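Local coordinates for protein SidF, inhibitor of growth family, member 3 (Legionella pneumophila subsp. pneumophila, PDB 4FYE) that acts as a phosphoinositide phosphatase, probably removing the 3-phosphate of phosphatidylinositol 3,4,5-trisphosphate, at residues Gln440-Val445 / Glu611-Asn616; Pro479-Leu484 / Asn551-Leu556. The protein carries 1 engineered substitution. One frame throughout, in Å; residues are numbered along the deposited sequence.

Contacts 1 and 2 are neighbouring parts of one helical region, their centres about 14 Å apart. Contact 1 sets helix 438-458 against the end of helix 590-614; contact 2 sets the start of helix 482-514 against helix 522-583 and lies, along the chain, within the loop that contact 1 closes. They touch directly: Tyr613 OH stands 3.2 Å from Asp554 OD1, a probable hydrogen bond, and Ala442 CB packs 3.6 Å from that same Asp554 OD1. Helix 522-583 is therefore shared, facing contact 2 with one side while Asp554 reaches contact 1. Both contacts are structural packing among helices of the phosphatase domain.

Contact 1 (Gln440-Val445 / Glu611-Asn616); sequences QNARFV and ELYYEN
Val445 lies across the phenol of Tyr613, and this pair carries most of the meeting between helix 438-458 and the end of helix 590-614. The CG2 methyl of Val445 sits almost squarely over the middle of the Tyr613 ring, 3.9 Å from its centroid and only 11° off the ring normal, a textbook CH-pi contact. Tyr613 turns its ring toward the other helix because CG is anti to the backbone N (chi1 172°). At the far end of the ring the hydroxyl lies close beside Ala442, with Tyr613 OH 3.0 Å from Ala442 CB and 3.2 Å from Ala442 CA; values so short are doubtful in detail.

Tyr614 contributes less, touching at a single point. The other methyl of Val445, CG1, meets this residue at the phenol oxygen, with Val445 CG1 3.6 Å from Tyr614 OH, the two side chains sliding past each other in opposite directions. Within the helix, Tyr613 CD2 stands over one face of the Tyr614 ring, 3.7 Å above its plane and offset toward the rim. In contrast to this largely buried packing, the solvent side lies farther along, at Glu615 and Asn616. Asn616 takes a positive phi (56°) and closes a Schellman motif, its backbone N bonding to Tyr613 O at 3.0 Å.

Across the interface itself one methyl rests on a ring face and the other contacts are made at the phenol oxygens, without a direct polar bond between the segments. The chemistry implies division of labour within Tyr613: its face supplies apolar adhesion to Val445, whereas its hydroxyl is probably satisfied by Asp554 of a third helix.

Contact 2 (Pro479-Leu484 / Asn551-Leu556); sequences PDVSDL and NQIDAL
Apolar contacts come first, and Ile553 is their hub, met by Val481 and Leu484, which approach it next to each other from the side of the other segment. The CG2 methyl of Val481 meets Ile553 CG1 at 3.3 Å, a distance so short that its exact value is doubtful at this resolution; the two side chains are in close contact, crossing at about a right angle. In Val481, CG1 lies between the backbone N and the carbonyl carbon (chi1 77°), which puts CG2 anti to the N and delivers it to the isoleucine. Beside it Leu484 CB lies 3.7 Å from Ile553 CD1, and the methyl Leu484 CD1 reaches Ile553 CG1 at 3.8 Å; these two chains run past each other in opposite directions. Asn485 and Ile488 of helix 482-514 extend the packing around the isoleucine.

A second kind of contact brings carbon against polar oxygen. The ring atom Pro479 CG lies 3.4 Å from the backbone oxygen Leu556 O, so the proline rests on the main chain of the opposing helix as well as near the side-chain base of Leu556. Toward the solvent side, Leu484 CD2 touches Gln552 OE1 at 3.7 Å, the leucine crossing the extended glutamine roughly at a right angle.

Side-chain hydrogen bonds within the first segment gather in the loop leading into the helix. Ser482 OG donates to Asp480 OD2 at 2.6 Å, meeting the oxygen nearly along its C-O axis, and the backbone N of Ser482 adds a weak bond to that oxygen. The carboxylate probably helps to fix the turn into the helix, where Val481 holds the N-cap position.

Together, antiparallel residue pairings and an apolar seam between helices 482-514 and 522-583 describe the open end of a helical hairpin, consistent with the coiled coil predicted for this region.

Contact 1 (Gln440-Val445 / Glu611-Asn616)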
loop_
_atom_site.group_PDB
_atom_site.type_symbol
_atom_site.label_atom_id
_atom_site.label_comp_id
_atom_site.label_asym_id
_atom_site.label_seq_id
_atom_site.Cartn_x
_atom_site.Cartn_y
_atom_site.Cartn_z
ATOM N N GLN A 440 15.273 -0.025 14.785
ATOM C CA GLN A 440 14.817 -0.812 13.639
ATOM C C GLN A 440 15.157 -0.040 12.395
ATOM O O GLN A 440 15.530 -0.615 11.383
ATOM C CB GLN A 440 13.337 -1.126 13.747
ATOM C CG GLN A 440 12.726 -1.898 12.571
ATOM C CD GLN A 440 13.571 -3.063 12.074
ATOM O OE1 GLN A 440 14.260 -3.763 12.841
ATOM N NE2 GLN A 440 13.555 -3.246 10.782
ATOM N N ASN A 441 15.155 1.278 12.511
ATOM C CA ASN A 441 15.380 2.127 11.354
ATOM C C ASN A 441 16.847 2.144 10.925
ATOM O O ASN A 441 17.174 1.978 9.716
ATOM C CB ASN A 441 14.800 3.531 11.598
ATOM C CG ASN A 441 13.283 3.563 11.444
ATOM O OD1 ASN A 441 12.688 2.668 10.840
ATOM N ND2 ASN A 441 12.648 4.592 12.004
ATOM N N ALA A 442 17.728 2.253 11.905
ATOM C CA ALA A 442 19.150 1.978 11.646
ATOM C C ALA A 442 19.467 0.513 11.127
ATOM O O ALA A 442 20.189 0.330 10.133
ATOM C CB ALA A 442 20.016 2.361 12.849
ATOM N N ARG A 443 18.938 -0.525 11.766
ATOM C CA ARG A 443 19.002 -1.856 11.172
ATOM C C ARG A 443 18.580 -1.832 9.680
ATOM O O ARG A 443 19.367 -2.229 8.785
ATOM C CB ARG A 443 18.086 -2.771 11.956
ATOM C CG ARG A 443 17.982 -4.213 11.440
ATOM C CD ARG A 443 17.642 -5.115 12.618
ATOM N NE ARG A 443 17.447 -6.480 12.197
ATOM C CZ ARG A 443 16.289 -6.988 11.791
ATOM N NH1 ARG A 443 15.201 -6.237 11.796
ATOM N NH2 ARG A 443 16.229 -8.277 11.434
ATOM N N PHE A 444 17.354 -1.350 9.424
ATOM C CA PHE A 444 16.802 -1.249 8.059
ATOM C C PHE A 444 17.765 -0.503 7.131
ATOM O O PHE A 444 18.079 -0.962 6.037
ATOM C CB PHE A 444 15.439 -0.548 8.127
ATOM C CG PHE A 444 14.809 -0.278 6.782
ATOM C CD1 PHE A 444 14.032 -1.236 6.159
ATOM C CD2 PHE A 444 14.990 0.957 6.157
ATOM C CE1 PHE A 444 13.439 -0.977 4.930
ATOM C CE2 PHE A 444 14.398 1.229 4.953
ATOM C CZ PHE A 444 13.619 0.255 4.327
ATOM N N VAL A 445 18.299 0.620 7.576
ATOM C CA VAL A 445 19.202 1.330 6.712
ATOM C C VAL A 445 20.390 0.439 6.364
ATOM O O VAL A 445 20.763 0.294 5.180
ATOM C CB VAL A 445 19.585 2.715 7.282
ATOM C CG1 VAL A 445 20.794 3.293 6.556
ATOM C CG2 VAL A 445 18.405 3.685 7.151
ATOM N N GLU A 611 21.420 11.005 2.853
ATOM C CA GLU A 611 21.520 12.403 3.263
ATOM C C GLU A 611 20.442 12.711 4.328
ATOM O O GLU A 611 20.726 13.321 5.375
ATOM C CB GLU A 611 21.437 13.379 2.071
ATOM C CG GLU A 611 21.242 14.830 2.546
ATOM C CD GLU A 611 20.735 15.809 1.488
ATOM O OE1 GLU A 611 21.477 16.032 0.496
ATOM O OE2 GLU A 611 19.604 16.391 1.675
ATOM N N LEU A 612 19.204 12.258 4.060
ATOM C CA LEU A 612 18.046 12.595 4.885
ATOM C C LEU A 612 18.147 11.880 6.230
ATOM O O LEU A 612 17.647 12.361 7.265
ATOM C CB LEU A 612 16.765 12.189 4.175
ATOM C CG LEU A 612 15.886 13.145 3.315
ATOM C CD1 LEU A 612 16.182 14.663 3.392
ATOM C CD2 LEU A 612 15.826 12.688 1.878
ATOM N N TYR A 613 18.795 10.720 6.214
ATOM C CA TYR A 613 18.803 9.867 7.390
ATOM C C TYR A 613 19.976 10.288 8.279
ATOM O O TYR A 613 19.777 10.646 9.446
ATOM C CB TYR A 613 18.839 8.349 7.021
ATOM C CG TYR A 613 19.039 7.461 8.237
ATOM C CD1 TYR A 613 18.053 7.359 9.234
ATOM C CD2 TYR A 613 20.264 6.802 8.437
ATOM C CE1 TYR A 613 18.269 6.603 10.370
ATOM C CE2 TYR A 613 20.509 6.034 9.570
ATOM C CZ TYR A 613 19.510 5.925 10.527
ATOM O OH TYR A 613 19.792 5.144 11.635
ATOM N N TYR A 614 21.178 10.296 7.717
ATOM C CA TYR A 614 22.354 10.594 8.514
ATOM C C TYR A 614 22.393 12.038 9.031
ATOM O O TYR A 614 22.756 12.240 10.188
ATOM C CB TYR A 614 23.645 10.171 7.801
ATOM C CG TYR A 614 23.770 8.667 7.632
ATOM C CD1 TYR A 614 23.841 7.838 8.748
ATOM C CD2 TYR A 614 23.867 8.073 6.372
ATOM C CE1 TYR A 614 23.972 6.465 8.617
ATOM C CE2 TYR A 614 24.006 6.686 6.232
ATOM C CZ TYR A 614 24.055 5.887 7.363
ATOM O OH TYR A 614 24.150 4.500 7.311
ATOM N N GLU A 615 21.994 13.010 8.203
ATOM C CA GLU A 615 21.827 14.451 8.600
ATOM C C GLU A 615 20.555 14.703 9.429
ATOM O O GLU A 615 20.320 15.797 9.930
ATOM C CB GLU A 615 21.802 15.359 7.366
ATOM C CG GLU A 615 23.099 15.295 6.576
ATOM C CD GLU A 615 23.217 16.331 5.463
ATOM O OE1 GLU A 615 22.340 17.225 5.348
ATOM O OE2 GLU A 615 24.222 16.261 4.699
ATOM N N ASN A 616 19.735 13.663 9.569
ATOM C CA ASN A 616 18.570 13.738 10.414
ATOM C C ASN A 616 17.688 14.904 9.983
ATOM O O ASN A 616 17.119 15.636 10.801
ATOM C CB ASN A 616 19.016 13.819 11.885
ATOM C CG ASN A 616 17.865 13.696 12.875
ATOM O OD1 ASN A 616 17.939 14.321 13.932
ATOM N ND2 ASN A 616 16.783 12.936 12.540
#

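Contact 2 (Pro479-Leu484 / Asn551-Leu556)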
loop_
_atom_site.group_PDB
_atom_site.type_symbol
_atom_site.label_atom_id
_atom_site.label_comp_id
_atom_site.label_asym_id
_atom_site.label_seq_id
_atom_site.Cartn_x
_atom_site.Cartn_y
_atom_site.Cartn_z
ATOM N N PRO A 479 32.390 2.235 4.655
ATOM C CA PRO A 479 33.522 1.767 5.443
ATOM C C PRO A 479 33.511 0.249 5.652
ATOM O O PRO A 479 32.459 -0.360 5.693
ATOM C CB PRO A 479 33.370 2.523 6.770
ATOM C CG PRO A 479 31.951 2.986 6.820
ATOM C CD PRO A 479 31.291 2.758 5.487
ATOM N N ASP A 480 34.695 -0.342 5.777
ATOM C CA ASP A 480 34.867 -1.785 5.951
ATOM C C ASP A 480 34.247 -2.245 7.263
ATOM O O ASP A 480 34.804 -2.050 8.351
ATOM C CB ASP A 480 36.368 -2.135 5.909
ATOM C CG ASP A 480 36.647 -3.639 6.005
ATOM O OD1 ASP A 480 37.866 -3.975 6.070
ATOM O OD2 ASP A 480 35.692 -4.474 5.999
ATOM N N VAL A 481 33.100 -2.885 7.147
ATOM C CA VAL A 481 32.349 -3.301 8.316
ATOM C C VAL A 481 31.992 -4.795 8.254
ATOM O O VAL A 481 31.059 -5.275 8.908
ATOM C CB VAL A 481 31.115 -2.389 8.460
ATOM C CG1 VAL A 481 30.017 -2.775 7.472
ATOM C CG2 VAL A 481 30.633 -2.348 9.899
ATOM N N SER A 482 32.789 -5.524 7.481
ATOM C CA SER A 482 32.567 -6.949 7.204
ATOM C C SER A 482 32.551 -7.737 8.497
ATOM O O SER A 482 31.808 -8.726 8.646
ATOM C CB SER A 482 33.679 -7.485 6.300
ATOM O OG SER A 482 34.201 -6.473 5.448
ATOM N N ASP A 483 33.388 -7.251 9.417
ATOM C CA ASP A 483 33.534 -7.765 10.756
ATOM C C ASP A 483 32.212 -7.862 11.493
ATOM O O ASP A 483 31.708 -8.957 11.751
ATOM C CB ASP A 483 34.492 -6.873 11.532
ATOM C CG ASP A 483 35.370 -7.668 12.460
ATOM O OD1 ASP A 483 35.232 -8.921 12.424
ATOM O OD2 ASP A 483 36.201 -7.062 13.195
ATOM N N LEU A 484 31.639 -6.710 11.820
ATOM C CA LEU A 484 30.365 -6.693 12.523
ATOM C C LEU A 484 29.240 -7.358 11.727
ATOM O O LEU A 484 28.336 -7.956 12.313
ATOM C CB LEU A 484 29.998 -5.284 12.922
ATOM C CG LEU A 484 31.010 -4.532 13.785
ATOM C CD1 LEU A 484 31.091 -3.084 13.313
ATOM C CD2 LEU A 484 30.604 -4.594 15.251
ATOM N N ASN A 551 23.877 -0.739 15.636
ATOM C CA ASN A 551 24.142 0.631 16.081
ATOM C C ASN A 551 25.622 0.982 15.927
ATOM O O ASN A 551 25.966 2.105 15.597
ATOM C CB ASN A 551 23.598 0.885 17.498
ATOM C CG ASN A 551 22.060 0.907 17.524
ATOM O OD1 ASN A 551 21.411 0.498 18.496
ATOM N ND2 ASN A 551 21.469 1.372 16.431
ATOM N N GLN A 552 26.494 0.002 16.087
ATOM C CA GLN A 552 27.912 0.279 15.861
ATOM C C GLN A 552 28.213 0.473 14.368
ATOM O O GLN A 552 29.066 1.290 13.989
ATOM C CB GLN A 552 28.794 -0.829 16.443
ATOM C CG GLN A 552 28.817 -0.909 17.965
ATOM C CD GLN A 552 29.501 -2.192 18.417
ATOM O OE1 GLN A 552 30.720 -2.358 18.250
ATOM N NE2 GLN A 552 28.709 -3.122 18.956
ATOM N N ILE A 553 27.508 -0.268 13.518
ATOM C CA ILE A 553 27.703 -0.088 12.079
ATOM C C ILE A 553 27.242 1.306 11.617
ATOM O O ILE A 553 27.932 2.002 10.855
ATOM C CB ILE A 553 27.038 -1.222 11.291
ATOM C CG1 ILE A 553 27.806 -2.513 11.591
ATOM C CG2 ILE A 553 26.957 -0.884 9.800
ATOM C CD1 ILE A 553 27.267 -3.784 10.970
ATOM N N ASP A 554 26.089 1.710 12.125
ATOM C CA ASP A 554 25.514 3.020 11.877
ATOM C C ASP A 554 26.510 4.165 12.102
ATOM O O ASP A 554 26.762 4.971 11.198
ATOM C CB ASP A 554 24.325 3.191 12.824
ATOM C CG ASP A 554 23.212 3.984 12.212
ATOM O OD1 ASP A 554 22.653 4.821 12.941
ATOM O OD2 ASP A 554 22.902 3.766 11.014
ATOM N N ALA A 555 27.076 4.205 13.312
ATOM C CA ALA A 555 28.123 5.166 13.699
ATOM C C ALA A 555 29.186 5.366 12.627
ATOM O O ALA A 555 29.505 6.501 12.251
ATOM C CB ALA A 555 28.794 4.715 14.993
ATOM N N LEU A 556 29.716 4.246 12.145
ATOM C CA LEU A 556 30.761 4.262 11.141
ATOM C C LEU A 556 30.245 4.650 9.763
ATOM O O LEU A 556 30.925 5.344 9.008
ATOM C CB LEU A 556 31.459 2.910 11.082
ATOM C CG LEU A 556 32.370 2.629 12.291
ATOM C CD1 LEU A 556 32.705 1.151 12.282
ATOM C CD2 LEU A 556 33.641 3.488 12.337
#